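Local structure of uncharacterized protein orp (Desulfovibrio gigas, 2WFB) at residues Q5-T10 against V31-A36. The protein is the orange protein, which probably carries a mixed molybdenum-copper sulphide cluster and belongs to the dinitrogenase iron-molybdenum cofactor family. Residues are numbered along the deposited sequence; the frame is centred on the assembly and turned at random.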
loop_
_atom_site.group_PDB
_atom_site.type_symbol
_atom_site.label_atom_id
_atom_site.label_comp_id
_atom_site.label_asym_id
_atom_site.label_seq_id
_atom_site.Cartn_x
_atom_site.Cartn_y
_atom_site.Cartn_z
ATOM N N GLN A 5 11.259 6.483 -0.820
ATOM C CA GLN A 5 11.236 6.011 -2.202
ATOM C C GLN A 5 10.895 4.534 -2.369
ATOM O O GLN A 5 11.011 4.011 -3.467
ATOM C CB GLN A 5 12.562 6.306 -2.898
ATOM C CG GLN A 5 12.798 7.777 -3.181
ATOM C CD GLN A 5 14.171 8.035 -3.800
ATOM O OE1 GLN A 5 15.197 7.683 -3.216
ATOM N NE2 GLN A 5 14.188 8.640 -4.989
ATOM N N ARG A 6 10.492 3.859 -1.286
ATOM C CA ARG A 6 9.911 2.500 -1.398
ATOM C C ARG A 6 8.410 2.626 -1.301
ATOM O O ARG A 6 7.852 2.937 -0.244
ATOM C CB ARG A 6 10.401 1.531 -0.317
ATOM C CG ARG A 6 11.806 1.742 0.107
ATOM C CD ARG A 6 12.786 0.797 -0.540
ATOM N NE ARG A 6 13.637 0.243 0.518
ATOM C CZ ARG A 6 13.419 -0.926 1.102
ATOM N NH1 ARG A 6 12.401 -1.681 0.695
ATOM N NH2 ARG A 6 14.216 -1.341 2.077
ATOM N N ILE A 7 7.779 2.420 -2.441
ATOM C CA ILE A 7 6.353 2.669 -2.599
ATOM C C ILE A 7 5.639 1.314 -2.605
ATOM O O ILE A 7 5.900 0.503 -3.470
ATOM C CB ILE A 7 6.072 3.421 -3.908
ATOM C CG1 ILE A 7 6.905 4.717 -3.972
ATOM C CG2 ILE A 7 4.563 3.663 -4.028
ATOM C CD1 ILE A 7 6.962 5.389 -5.348
ATOM N N ALA A 8 4.780 1.075 -1.611
ATOM C CA ALA A 8 3.953 -0.119 -1.583
ATOM C C ALA A 8 2.593 0.178 -2.221
ATOM O O ALA A 8 1.996 1.210 -1.984
ATOM C CB ALA A 8 3.765 -0.613 -0.164
ATOM N N VAL A 9 2.120 -0.735 -3.047
ATOM C CA VAL A 9 0.830 -0.559 -3.682
ATOM C C VAL A 9 0.043 -1.838 -3.426
ATOM O O VAL A 9 0.541 -2.916 -3.728
ATOM C CB VAL A 9 0.957 -0.322 -5.202
ATOM C CG1 VAL A 9 -0.426 -0.036 -5.824
ATOM C CG2 VAL A 9 1.906 0.834 -5.522
ATOM N N THR A 10 -1.172 -1.716 -2.872
ATOM C CA THR A 10 -2.053 -2.881 -2.683
ATOM C C THR A 10 -2.370 -3.546 -4.017
ATOM O O THR A 10 -2.666 -2.877 -5.002
ATOM C CB THR A 10 -3.345 -2.537 -1.941
ATOM O OG1 THR A 10 -4.027 -1.478 -2.632
ATOM C CG2 THR A 10 -3.030 -2.079 -0.523
ATOM N N VAL A 31 2.689 -4.854 -4.163
ATOM C CA VAL A 31 3.833 -4.691 -5.033
ATOM C C VAL A 31 4.609 -3.506 -4.464
ATOM O O VAL A 31 4.082 -2.396 -4.368
ATOM C CB VAL A 31 3.417 -4.428 -6.492
ATOM C CG1 VAL A 31 4.654 -4.067 -7.360
ATOM C CG2 VAL A 31 2.735 -5.628 -7.068
ATOM N N VAL A 32 5.846 -3.762 -4.049
ATOM C CA VAL A 32 6.703 -2.747 -3.455
ATOM C C VAL A 32 7.750 -2.320 -4.488
ATOM O O VAL A 32 8.492 -3.163 -4.978
ATOM C CB VAL A 32 7.433 -3.287 -2.216
ATOM C CG1 VAL A 32 8.284 -2.163 -1.581
ATOM C CG2 VAL A 32 6.438 -3.851 -1.216
ATOM N N VAL A 33 7.802 -1.033 -4.815
ATOM C CA VAL A 33 8.692 -0.551 -5.893
ATOM C C VAL A 33 9.636 0.531 -5.392
ATOM O O VAL A 33 9.251 1.389 -4.591
ATOM C CB VAL A 33 7.918 0.011 -7.135
ATOM C CG1 VAL A 33 7.184 -1.078 -7.859
ATOM C CG2 VAL A 33 6.931 1.039 -6.718
ATOM N N ASP A 34 10.876 0.481 -5.867
ATOM C CA ASP A 34 11.849 1.511 -5.568
ATOM C C ASP A 34 11.708 2.589 -6.634
ATOM O O ASP A 34 12.016 2.332 -7.806
ATOM C CB ASP A 34 13.241 0.907 -5.622
ATOM C CG ASP A 34 14.318 1.830 -5.068
ATOM O OD1 ASP A 34 14.114 3.064 -4.934
ATOM O OD2 ASP A 34 15.405 1.290 -4.772
ATOM N N ALA A 35 11.243 3.776 -6.233
ATOM C CA ALA A 35 10.952 4.888 -7.167
ATOM C C ALA A 35 12.125 5.203 -8.116
ATOM O O ALA A 35 11.927 5.617 -9.259
ATOM C CB ALA A 35 10.510 6.119 -6.413
ATOM N N ALA A 36 13.331 5.024 -7.605
ATOM C CA ALA A 36 14.558 4.997 -8.390
ATOM C C ALA A 36 15.433 4.068 -7.578
ATOM O O ALA A 36 16.109 4.571 -6.658
ATOM C CB ALA A 36 15.196 6.365 -8.424
#
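I7 and V33 form a hydrogen-bonded antiparallel pair, as do V9 and V31, where strands 6-10 and 31-34 run side by side with axes approaching to 4.5 Å and N-to-C directions 157° from each other. They are neighbours inside the five-stranded mixed sheet of an alpha/beta fold: strand 68-72 lies along the far edge of 6-10, and strand 40-44 along that of 31-34. The I7–V33 bonds are nearly straight, with an N-H...O angle of 177° from I7 N to V33 O, whereas V9 N reaches V31 O along a more bent path. The pairing extends past the end of strand 31-34, since A35 N donates to Q5 O at 2.8 Å. In the non-hydrogen-bonded pairs the CA atoms come closer, A8 CA and V32 CA lying 4.2 Å apart; V32 CA also makes a CA-H...O contact with I7 O.

One face carries I7, V9, V31 and V33, and helix 100-108 packs on I7, V9 and V33 of it: V104 meets V9 and V33, while F107 and L108 meet I7. Here V33 CG1 lies anti to the carbonyl carbon (chi1 -68°), leaving CG2 between N and the carbonyl carbon. That methyl is 3.8 Å from I7 CB and nearer still, 3.4 Å, to I7 O. The I7 chain runs on beside its backbone N and then extended, so CD1 ends alongside A35 CB. R6, A8, V32 and D34 occupy the other face. Contact there is looser: A8 CB meets V32 CG2 at 4.3 Å, and the opposite charges of R6 and D34 do not touch. The R6 NH1 atom instead makes a weak hydrogen bond to S66 O, and D34 OD1 accepts a weak, bent bond from A36 N, two residues further on, at 3.4 Å.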